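PDB 4HXF: peptidase S9 prolyl oligopeptidase catalytic domain-containing protein from Pyrococcus horikoshii, which probably works as a serine peptidase of the acylaminoacyl peptidase type, assembling into a self-compartmentalizing hexamer that selects its substrates through multimerization. Local coordinates for residues His189-Val192 with Ile193-Phe197; Glu236-Tyr239 with Val240-Asp244; Leu430-Thr433 with Gly434-Phe438. One frame throughout, in Å; residues are numbered along the deposited sequence.

Contact 1: His189-Val192 with Ile193-Phe197; sequences HRDV and IPRYF
In one blade of the beta-propeller, the hairpin connection between strands 182-188 and 200-206 folds back so that His189 and Arg190 face Arg195 and Pro194. Two backbone bonds hold the fold: Arg195 N donates to His189 O at 2.8 Å, and Asp191 N donates to Ile193 O at 3.0 Å. They make a single beta bridge of Arg190 and Pro194, whose CA atoms lie 4.2 Å apart.

Asp191 carries the polar side of the loop. With its CG beside the backbone N (chi1 -66°), the carboxylate comes within range of Arg195, whose chain curls at chi2 and chi3 to bring the guanidinium round. Arg195 NH1 forms a salt bridge to Asp191 OD2 at 2.8 Å; the oxygen lies in the guanidinium plane, but the two planar groups are turned 57° apart, and among the guanidinium nitrogens it is NH1 that bonds the carboxylate. Lys216 is a second cationic partner of OD2. The other oxygen, Asp191 OD1, accepts a hydrogen bond from His189 NE2 at 3.0 Å, approached from above the carboxylate, while His189 ND1 bonds Asp201; with both ring nitrogens engaged, the imidazole's rotation is fixed. A leucine in place of Arg195 would lose the guanidinium and is likely to leave Asp191 OD2 leaning on Lys216 for its charge balance.

Beneath, Arg190 and Pro194 run side by side. Pro194 CG sits over one face of the guanidinium, 3.6 Å from Arg190 NH1, and NH2 makes a salt bridge to Asp136. At the turn, Val192 and Ile193 pack on Asp563 and Lys562 of a second subunit. The whole is a short, singly bridged reversal at the end of a beta hairpin in a propeller blade.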
ATOM      1  N   HIS A 189      32.181  26.089  26.802  1.00 16.24           N
ATOM      2  CA  HIS A 189      33.392  25.787  27.489  1.00 16.43           C
ATOM      3  C   HIS A 189      33.171  24.641  28.459  1.00 17.73           C
ATOM      4  O   HIS A 189      32.183  24.661  29.129  1.00 18.12           O
ATOM      5  CB  HIS A 189      33.876  27.052  28.263  1.00 17.29           C
ATOM      6  CG  HIS A 189      35.132  26.814  29.015  1.00 19.40           C
ATOM      7  ND1 HIS A 189      36.368  26.967  28.485  1.00 22.19           N
ATOM      8  CD2 HIS A 189      35.325  26.391  30.346  1.00 21.16           C
ATOM      9  CE1 HIS A 189      37.280  26.623  29.430  1.00 27.36           C
ATOM     10  NE2 HIS A 189      36.622  26.252  30.540  1.00 24.45           N
ATOM     11  N   ARG A 190      34.147  23.759  28.551  1.00 16.23           N
ATOM     12  CA  ARG A 190      33.979  22.597  29.445  1.00 16.44           C
ATOM     13  C   ARG A 190      34.806  22.730  30.725  1.00 18.05           C
ATOM     14  O   ARG A 190      36.047  22.806  30.650  1.00 20.10           O
ATOM     15  CB  ARG A 190      34.301  21.285  28.759  1.00 19.95           C
ATOM     16  CG  ARG A 190      33.899  20.079  29.642  1.00 22.99           C
ATOM     17  CD  ARG A 190      34.255  18.722  28.939  1.00 23.35           C
ATOM     18  NE  ARG A 190      33.484  18.482  27.703  1.00 25.53           N
ATOM     19  CZ  ARG A 190      32.260  17.926  27.705  1.00 24.98           C
ATOM     20  NH1 ARG A 190      31.728  17.577  28.816  1.00 24.60           N
ATOM     21  NH2 ARG A 190      31.589  17.823  26.581  1.00 29.20           N
ATOM     22  N   ASP A 191      34.158  22.726  31.881  1.00 17.12           N
ATOM     23  CA  ASP A 191      34.843  22.551  33.199  1.00 20.95           C
ATOM     24  C   ASP A 191      34.470  21.158  33.739  1.00 19.42           C
ATOM     25  O   ASP A 191      34.797  20.198  33.062  1.00 21.75           O
ATOM     26  CB  ASP A 191      34.469  23.646  34.155  1.00 19.77           C
ATOM     27  CG  ASP A 191      35.034  25.070  33.654  1.00 21.57           C
ATOM     28  OD1 ASP A 191      36.131  25.124  33.240  1.00 23.70           O
ATOM     29  OD2 ASP A 191      34.329  25.979  33.820  1.00 23.76           O
ATOM     30  N   VAL A 192      33.775  21.025  34.869  1.00 18.11           N
ATOM     31  CA  VAL A 192      33.371  19.613  35.338  1.00 17.72           C
ATOM     32  C   VAL A 192      32.255  19.125  34.363  1.00 16.73           C
ATOM     33  O   VAL A 192      32.294  18.000  33.934  1.00 17.53           O
ATOM     34  CB  VAL A 192      32.896  19.665  36.748  1.00 17.66           C
ATOM     35  CG1 VAL A 192      32.301  18.312  37.185  1.00 16.87           C
ATOM     36  CG2 VAL A 192      34.100  19.996  37.672  1.00 20.27           C
ATOM     37  N   ILE A 193      31.418  20.070  33.931  1.00 16.34           N
ATOM     38  CA  ILE A 193      30.446  19.899  32.915  1.00 15.94           C
ATOM     39  C   ILE A 193      30.561  21.037  31.929  1.00 16.27           C
ATOM     40  O   ILE A 193      31.217  22.069  32.195  1.00 16.13           O
ATOM     41  CB  ILE A 193      29.035  19.807  33.483  1.00 16.28           C
ATOM     42  CG1 ILE A 193      28.541  21.052  34.195  1.00 17.42           C
ATOM     43  CG2 ILE A 193      29.022  18.603  34.516  1.00 17.87           C
ATOM     44  CD1 ILE A 193      26.995  21.102  34.497  1.00 21.59           C
ATOM     45  N   PRO A 194      29.899  20.942  30.773  1.00 15.62           N
ATOM     46  CA  PRO A 194      29.843  22.126  29.887  1.00 14.97           C
ATOM     47  C   PRO A 194      29.110  23.287  30.522  1.00 17.06           C
ATOM     48  O   PRO A 194      28.088  23.109  31.171  1.00 16.75           O
ATOM     49  CB  PRO A 194      29.118  21.612  28.608  1.00 15.28           C
ATOM     50  CG  PRO A 194      29.208  20.135  28.707  1.00 15.06           C
ATOM     51  CD  PRO A 194      29.189  19.802  30.190  1.00 15.08           C
ATOM     52  N   ARG A 195      29.653  24.481  30.332  1.00 15.36           N
ATOM     53  CA  ARG A 195      29.097  25.709  30.938  1.00 17.06           C
ATOM     54  C   ARG A 195      28.060  26.401  30.052  1.00 16.31           C
ATOM     55  O   ARG A 195      28.186  27.573  29.578  1.00 15.80           O
ATOM     56  CB  ARG A 195      30.243  26.618  31.333  1.00 17.14           C
ATOM     57  CG  ARG A 195      31.340  25.998  32.100  1.00 18.28           C
ATOM     58  CD  ARG A 195      30.902  25.489  33.482  1.00 19.42           C
ATOM     59  NE  ARG A 195      30.256  26.451  34.370  1.00 19.63           N
ATOM     60  CZ  ARG A 195      30.946  27.264  35.180  1.00 20.11           C
ATOM     61  NH1 ARG A 195      32.263  27.295  35.144  1.00 22.60           N
ATOM     62  NH2 ARG A 195      30.276  28.070  35.986  1.00 23.55           N
ATOM     63  N   TYR A 196      26.996  25.657  29.759  1.00 16.12           N
ATOM     64  CA  TYR A 196      25.975  26.093  28.852  1.00 17.79           C
ATOM     65  C   TYR A 196      25.372  27.394  29.257  1.00 18.26           C
ATOM     66  O   TYR A 196      25.162  27.571  30.422  1.00 19.38           O
ATOM     67  CB  TYR A 196      24.858  25.088  28.852  1.00 17.63           C
ATOM     68  CG  TYR A 196      25.211  23.709  28.358  1.00 17.86           C
ATOM     69  CD1 TYR A 196      25.195  22.621  29.217  1.00 19.48           C
ATOM     70  CD2 TYR A 196      25.618  23.529  27.072  1.00 18.56           C
ATOM     71  CE1 TYR A 196      25.475  21.355  28.717  1.00 17.73           C
ATOM     72  CE2 TYR A 196      25.944  22.253  26.566  1.00 16.31           C
ATOM     73  CZ  TYR A 196      25.812  21.151  27.413  1.00 17.16           C
ATOM     74  OH  TYR A 196      26.160  19.913  26.872  1.00 20.22           O
ATOM     75  N   PHE A 197      25.249  28.328  28.309  1.00 19.51           N
ATOM     76  CA  PHE A 197      24.612  29.684  28.501  1.00 18.28           C
ATOM     77  C   PHE A 197      25.489  30.573  29.375  1.00 19.75           C
ATOM     78  O   PHE A 197      25.091  31.666  29.714  1.00 22.29           O
ATOM     79  CB  PHE A 197      23.133  29.675  28.937  1.00 25.00           C
ATOM     80  CG  PHE A 197      22.204  29.057  27.949  1.00 28.73           C
ATOM     81  CD1 PHE A 197      21.966  27.690  27.974  1.00 33.97           C
ATOM     82  CD2 PHE A 197      21.535  29.843  27.020  1.00 41.37           C
ATOM     83  CE1 PHE A 197      21.103  27.079  27.074  1.00 39.57           C
ATOM     84  CE2 PHE A 197      20.673  29.242  26.091  1.00 41.98           C
ATOM     85  CZ  PHE A 197      20.452  27.879  26.125  1.00 39.30           C
TER
HETATM   86  O   HOH W   1      28.975  18.459  25.678  1.00 38.31           O

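Contact 2: Glu236-Tyr239 with Val240-Asp244; sequences EKKY and VSEHD. With MG (magnesium ion), chain D.
Lys237 and Asp244 meet at about a right angle, the lysine running fully extended beyond CG to deliver its ammonium group. Lys237 NZ forms a salt bridge with Asp244 OD1 at 2.7 Å, on the syn side of that oxygen, and a weak bond to OD2; it also donates to Val240 O at 2.9 Å. Asp244 OD2 in turn binds the magnesium ion at 2.1 Å; lysine and metal thus share one carboxylate, which two such cations would probably keep ionised. Glu263 and four waters fill the rest of the six-membered shell, and one of those waters donates to both Val240 O and Glu242 O.

All this sits in the loop between strands 229-232 and 245-249 of a propeller blade, where Tyr239 to Glu242 form a type I beta turn closed by Glu242 N to Tyr239 O at 3.1 Å. Glu242, with CG beside its own backbone N (chi1 -72°) and the chain extended from there, slides past Lys237 in the opposite direction. Its OE2 accepts Tyr239 N at 3.0 Å, a nearly straight bond (164°), and Lys238 N more weakly. The Tyr239 ring stands 68° from that carboxylate and packs on Leu427 of helix 423-427.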
ATOM      1  N   GLU A 236      32.406  38.539  30.722  1.00 16.75           N
ATOM      2  CA  GLU A 236      32.292  37.532  31.792  1.00 18.10           C
ATOM      3  C   GLU A 236      31.059  37.825  32.598  1.00 20.07           C
ATOM      4  O   GLU A 236      30.905  38.894  33.166  1.00 21.79           O
ATOM      5  CB  GLU A 236      33.534  37.527  32.720  1.00 20.15           C
ATOM      6  CG  GLU A 236      33.607  36.440  33.794  1.00 23.99           C
ATOM      7  CD  GLU A 236      34.963  36.565  34.539  1.00 31.67           C
ATOM      8  OE1 GLU A 236      34.979  37.303  35.523  1.00 32.39           O
ATOM      9  OE2 GLU A 236      36.010  36.037  34.060  1.00 38.83           O
ATOM     10  N   LYS A 237      30.185  36.854  32.684  1.00 17.23           N
ATOM     11  CA  LYS A 237      28.952  36.929  33.521  1.00 19.17           C
ATOM     12  C   LYS A 237      29.187  36.219  34.798  1.00 18.35           C
ATOM     13  O   LYS A 237      29.832  35.166  34.842  1.00 19.21           O
ATOM     14  CB  LYS A 237      27.777  36.199  32.815  1.00 19.10           C
ATOM     15  CG  LYS A 237      27.174  37.049  31.725  1.00 21.69           C
ATOM     16  CD  LYS A 237      25.960  36.283  31.227  1.00 22.20           C
ATOM     17  CE  LYS A 237      25.046  37.009  30.377  1.00 22.46           C
ATOM     18  NZ  LYS A 237      23.921  36.160  29.902  1.00 19.15           N
ATOM     19  N   LYS A 238      28.784  36.813  35.910  1.00 17.87           N
ATOM     20  CA  LYS A 238      28.580  36.010  37.123  1.00 16.32           C
ATOM     21  C   LYS A 238      27.305  35.242  37.161  1.00 16.76           C
ATOM     22  O   LYS A 238      27.215  34.173  37.786  1.00 17.20           O
ATOM     23  CB  LYS A 238      28.636  36.893  38.372  1.00 19.57           C
ATOM     24  CG  LYS A 238      30.005  37.564  38.499  1.00 24.11           C
ATOM     25  CD  LYS A 238      30.150  38.266  39.803  1.00 26.57           C
ATOM     26  CE  LYS A 238      31.588  38.862  39.707  1.00 31.61           C
ATOM     27  NZ  LYS A 238      32.135  39.330  40.996  1.00 32.23           N
ATOM     28  N   TYR A 239      26.226  35.832  36.583  1.00 15.06           N
ATOM     29  CA  TYR A 239      24.924  35.143  36.488  1.00 14.67           C
ATOM     30  C   TYR A 239      24.472  35.085  35.048  1.00 14.39           C
ATOM     31  O   TYR A 239      24.631  36.146  34.361  1.00 15.59           O
ATOM     32  CB  TYR A 239      23.865  35.970  37.244  1.00 15.63           C
ATOM     33  CG  TYR A 239      24.335  36.202  38.712  1.00 16.16           C
ATOM     34  CD1 TYR A 239      24.255  35.205  39.624  1.00 18.01           C
ATOM     35  CD2 TYR A 239      24.916  37.396  39.093  1.00 17.24           C
ATOM     36  CE1 TYR A 239      24.712  35.347  40.949  1.00 19.53           C
ATOM     37  CE2 TYR A 239      25.357  37.605  40.388  1.00 18.96           C
ATOM     38  CZ  TYR A 239      25.295  36.560  41.291  1.00 18.55           C
ATOM     39  OH  TYR A 239      25.789  36.703  42.604  1.00 21.07           O
ATOM     40  N   VAL A 240      23.867  33.996  34.638  1.00 14.54           N
ATOM     41  CA  VAL A 240      23.367  33.874  33.281  1.00 15.26           C
ATOM     42  C   VAL A 240      22.277  34.913  33.112  1.00 15.32           C
ATOM     43  O   VAL A 240      22.043  35.469  32.032  1.00 16.12           O
ATOM     44  CB  VAL A 240      22.841  32.443  33.092  1.00 17.26           C
ATOM     45  CG1 VAL A 240      22.111  32.330  31.792  1.00 21.37           C
ATOM     46  CG2 VAL A 240      24.054  31.460  33.095  1.00 18.16           C
ATOM     47  N   SER A 241      21.579  35.203  34.221  1.00 15.30           N
ATOM     48  CA  SER A 241      20.469  36.224  34.228  1.00 15.30           C
ATOM     49  C   SER A 241      20.888  37.675  34.004  1.00 15.83           C
ATOM     50  O   SER A 241      19.991  38.533  33.880  1.00 15.65           O
ATOM     51  CB  SER A 241      19.658  36.122  35.509  1.00 15.25           C
ATOM     52  OG  SER A 241      19.124  34.737  35.682  1.00 15.29           O
ATOM     53  N   GLU A 242      22.178  37.980  34.052  1.00 14.67           N
ATOM     54  CA  GLU A 242      22.668  39.321  33.699  1.00 14.50           C
ATOM     55  C   GLU A 242      22.213  39.696  32.305  1.00 15.47           C
ATOM     56  O   GLU A 242      22.070  38.792  31.464  1.00 15.86           O
ATOM     57  CB  GLU A 242      24.215  39.423  33.829  1.00 15.61           C
ATOM     58  CG  GLU A 242      24.751  39.446  35.217  1.00 15.88           C
ATOM     59  CD  GLU A 242      26.301  39.316  35.098  1.00 19.43           C
ATOM     60  OE1 GLU A 242      26.922  40.085  34.311  1.00 25.86           O
ATOM     61  OE2 GLU A 242      26.810  38.667  35.925  1.00 23.80           O
ATOM     62  N   HIS A 243      22.026  40.999  32.042  1.00 14.54           N
ATOM     63  CA  HIS A 243      21.616  41.433  30.756  1.00 14.45           C
ATOM     64  C   HIS A 243      22.648  41.101  29.727  1.00 14.89           C
ATOM     65  O   HIS A 243      23.783  41.628  29.841  1.00 15.72           O
ATOM     66  CB  HIS A 243      21.313  42.915  30.772  1.00 14.13           C
ATOM     67  CG  HIS A 243      19.979  43.317  31.434  1.00 13.96           C
ATOM     68  ND1 HIS A 243      18.931  42.433  31.704  1.00 14.00           N
ATOM     69  CD2 HIS A 243      19.568  44.555  31.881  1.00 14.72           C
ATOM     70  CE1 HIS A 243      17.906  43.141  32.216  1.00 14.74           C
ATOM     71  NE2 HIS A 243      18.282  44.444  32.324  1.00 14.37           N
ATOM     72  N   ASP A 244      22.251  40.398  28.687  1.00 15.57           N
ATOM     73  CA  ASP A 244      23.104  40.277  27.474  1.00 14.99           C
ATOM     74  C   ASP A 244      23.218  41.510  26.693  1.00 16.32           C
ATOM     75  O   ASP A 244      22.238  42.242  26.484  1.00 16.34           O
ATOM     76  CB  ASP A 244      22.607  39.158  26.606  1.00 14.83           C
ATOM     77  CG  ASP A 244      22.821  37.826  27.270  1.00 19.80           C
ATOM     78  OD1 ASP A 244      23.946  37.425  27.514  1.00 22.80           O
ATOM     79  OD2 ASP A 244      21.871  37.209  27.788  1.00 21.14           O
TER
HETATM   80 MG    MG D 703      19.873  37.053  28.448  1.00 19.65          MG
HETATM   81  O   HOH W   2      29.152  40.742  33.564  1.00 41.66           O
HETATM   82  O   HOH W   3      20.451  36.953  30.433  1.00 18.85           O
HETATM   83  O   HOH W   4      17.884  36.855  28.990  1.00 16.54           O
HETATM   84  O   HOH W   5      20.132  34.905  28.409  1.00 20.30           O
HETATM   85  O   HOH W   6      19.254  37.119  26.360  1.00 22.24           O

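Contact 3: Leu430-Thr433 with Gly434-Phe438; sequences LERT and GLEDF
Arg432 and Leu435 close a type II beta turn, Leu435 N donating to Arg432 O at 3.0 Å, and the chain passes straight from it into helix 436-451 with Leu435 as the N-cap residue. This is a helix entry in the catalytic domain, which has the alpha/beta hydrolase fold. Gly434 holds the turn's third position with phi near 90°, where a CB would collide with the carbonyl oxygen of Thr433.

The side chain of Arg432, bent at both chi2 and chi3, curls forward to Glu436, the first residue of the helix. It grips Glu436 side-on with two nitrogens: NE reaches OE1 at 2.9 Å and NH2 reaches OE2 at 2.8 Å, the second bond almost straight at 177°. Each oxygen offers its syn lone pair, and the guanidinium and carboxylate planes lie only 18° apart, so the pair is locked flat. From one face Leu435 comes in at about a right angle and sets its CD1 over the centre of the guanidinium, 3.5 Å from Arg432 CZ. The salt bridge is thus held at an edge while a methyl group covers a face.

On the backbone side, a water donates to Arg432 O and accepts from Asp437 N, tying the turn to the first turn of the helix. Asp437 points its carboxylate back at the turn: OD2 bonds the hydroxyl of Tyr467 on helix 467-478, while OD1 accepts Gly434 N at 2.9 Å through its syn lone pair.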
ATOM      1  N   LEU A 430      16.880  36.187  42.412  1.00 16.16           N
ATOM      2  CA  LEU A 430      17.771  34.989  42.610  1.00 14.72           C
ATOM      3  C   LEU A 430      17.809  34.670  44.156  1.00 13.93           C
ATOM      4  O   LEU A 430      17.944  35.553  45.020  1.00 14.55           O
ATOM      5  CB  LEU A 430      19.190  35.278  42.116  1.00 15.34           C
ATOM      6  CG  LEU A 430      19.334  35.642  40.596  1.00 15.32           C
ATOM      7  CD1 LEU A 430      20.819  35.681  40.274  1.00 18.19           C
ATOM      8  CD2 LEU A 430      18.557  34.717  39.682  1.00 15.62           C
ATOM      9  N   GLU A 431      17.558  33.391  44.430  1.00 14.11           N
ATOM     10  CA  GLU A 431      17.439  32.827  45.764  1.00 13.88           C
ATOM     11  C   GLU A 431      16.207  33.323  46.504  1.00 14.48           C
ATOM     12  O   GLU A 431      16.078  33.080  47.693  1.00 15.95           O
ATOM     13  CB  GLU A 431      18.726  33.015  46.663  1.00 15.80           C
ATOM     14  CG  GLU A 431      19.984  32.474  45.985  1.00 15.54           C
ATOM     15  CD  GLU A 431      21.164  32.521  46.946  1.00 20.83           C
ATOM     16  OE1 GLU A 431      22.003  33.413  46.732  1.00 20.01           O
ATOM     17  OE2 GLU A 431      21.204  31.787  47.969  1.00 20.50           O
ATOM     18  N   ARG A 432      15.295  34.007  45.813  1.00 13.12           N
ATOM     19  CA  ARG A 432      14.104  34.616  46.436  1.00 14.20           C
ATOM     20  C   ARG A 432      12.817  34.311  45.715  1.00 13.92           C
ATOM     21  O   ARG A 432      11.826  35.036  45.830  1.00 13.98           O
ATOM     22  CB  ARG A 432      14.268  36.168  46.560  1.00 14.97           C
ATOM     23  CG  ARG A 432      15.539  36.642  47.177  1.00 20.02           C
ATOM     24  CD  ARG A 432      15.536  36.402  48.595  1.00 23.91           C
ATOM     25  NE  ARG A 432      14.653  37.347  49.362  1.00 23.52           N
ATOM     26  CZ  ARG A 432      14.527  37.148  50.682  1.00 26.99           C
ATOM     27  NH1 ARG A 432      15.208  36.124  51.271  1.00 27.82           N
ATOM     28  NH2 ARG A 432      13.651  37.816  51.395  1.00 22.02           N
ATOM     29  N   THR A 433      12.821  33.250  44.952  1.00 13.51           N
ATOM     30  CA  THR A 433      11.554  32.855  44.241  1.00 13.59           C
ATOM     31  C   THR A 433      10.369  32.605  45.207  1.00 15.10           C
ATOM     32  O   THR A 433      10.542  31.916  46.180  1.00 13.27           O
ATOM     33  CB  THR A 433      11.758  31.570  43.474  1.00 13.75           C
ATOM     34  OG1 THR A 433      12.196  30.486  44.313  1.00 14.66           O
ATOM     35  CG2 THR A 433      12.754  31.737  42.287  1.00 12.89           C
ATOM     36  N   GLY A 434       9.259  33.256  44.945  1.00 15.40           N
ATOM     37  CA  GLY A 434       8.056  33.083  45.815  1.00 13.77           C
ATOM     38  C   GLY A 434       8.019  34.072  46.959  1.00 16.19           C
ATOM     39  O   GLY A 434       7.062  34.143  47.717  1.00 16.00           O
ATOM     40  N   LEU A 435       9.068  34.905  47.101  1.00 14.74           N
ATOM     41  CA  LEU A 435       9.152  35.833  48.220  1.00 15.58           C
ATOM     42  C   LEU A 435       8.715  37.211  47.753  1.00 16.11           C
ATOM     43  O   LEU A 435       7.529  37.420  47.574  1.00 16.36           O
ATOM     44  CB  LEU A 435      10.571  35.794  48.877  1.00 15.07           C
ATOM     45  CG  LEU A 435      11.045  34.406  49.354  1.00 15.36           C
ATOM     46  CD1 LEU A 435      12.413  34.463  50.013  1.00 15.87           C
ATOM     47  CD2 LEU A 435       9.956  33.798  50.300  1.00 16.10           C
ATOM     48  N   GLU A 436       9.630  38.128  47.517  1.00 16.30           N
ATOM     49  CA  GLU A 436       9.193  39.495  47.097  1.00 16.38           C
ATOM     50  C   GLU A 436       8.438  39.483  45.762  1.00 15.37           C
ATOM     51  O   GLU A 436       7.508  40.273  45.559  1.00 15.74           O
ATOM     52  CB  GLU A 436      10.373  40.449  47.029  1.00 17.27           C
ATOM     53  CG  GLU A 436      11.024  40.834  48.336  1.00 18.32           C
ATOM     54  CD  GLU A 436      11.927  39.733  48.888  1.00 19.84           C
ATOM     55  OE1 GLU A 436      12.512  38.860  48.184  1.00 18.81           O
ATOM     56  OE2 GLU A 436      12.081  39.716  50.111  1.00 23.95           O
ATOM     57  N   ASP A 437       8.807  38.630  44.795  1.00 15.54           N
ATOM     58  CA  ASP A 437       8.094  38.613  43.526  1.00 15.01           C
ATOM     59  C   ASP A 437       6.621  38.282  43.662  1.00 14.80           C
ATOM     60  O   ASP A 437       5.757  38.873  43.016  1.00 14.06           O
ATOM     61  CB  ASP A 437       8.793  37.834  42.407  1.00 14.47           C
ATOM     62  CG  ASP A 437       8.901  36.285  42.636  1.00 14.57           C
ATOM     63  OD1 ASP A 437       8.689  35.808  43.761  1.00 15.43           O
ATOM     64  OD2 ASP A 437       9.268  35.595  41.661  1.00 13.90           O
ATOM     65  N   PHE A 438       6.293  37.314  44.520  1.00 14.99           N
ATOM     66  CA  PHE A 438       4.933  37.010  44.817  1.00 14.90           C
ATOM     67  C   PHE A 438       4.211  38.145  45.497  1.00 14.71           C
ATOM     68  O   PHE A 438       3.098  38.455  45.161  1.00 16.71           O
ATOM     69  CB  PHE A 438       4.863  35.761  45.690  1.00 15.17           C
ATOM     70  CG  PHE A 438       3.430  35.348  46.078  1.00 15.45           C
ATOM     71  CD1 PHE A 438       2.463  35.171  45.094  1.00 17.52           C
ATOM     72  CD2 PHE A 438       3.103  35.124  47.378  1.00 19.41           C
ATOM     73  CE1 PHE A 438       1.137  34.791  45.445  1.00 20.25           C
ATOM     74  CE2 PHE A 438       1.830  34.756  47.742  1.00 17.60           C
ATOM     75  CZ  PHE A 438       0.862  34.594  46.786  1.00 17.45           C
TER
HETATM   76  O   HOH W   7      11.460  37.584  44.639  1.00 15.97           O

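Along the chain the three contacts come in series. Contacts 1 and 2 are both loops of the beta-propeller, one in the blade that runs from strand 175-179 to strand 209-217 and the other in the next blade, from strand 219-224 to strand 253-255; their centres are about 15 Å apart and Phe197 O packs on Val240 CG2. Contact 3 belongs to the hydrolase domain, leading into helix 436-451. It lies about 19 Å from contact 2, centre to centre, and about 27 Å from contact 1. Where contacts 2 and 3 touch, Tyr239 CD1 meets Leu430 CD1 at 3.5 Å. Helix 504-511 of the hydrolase domain also receives side chains from all three contacts, so these loops lie along the seam between propeller and catalytic domain.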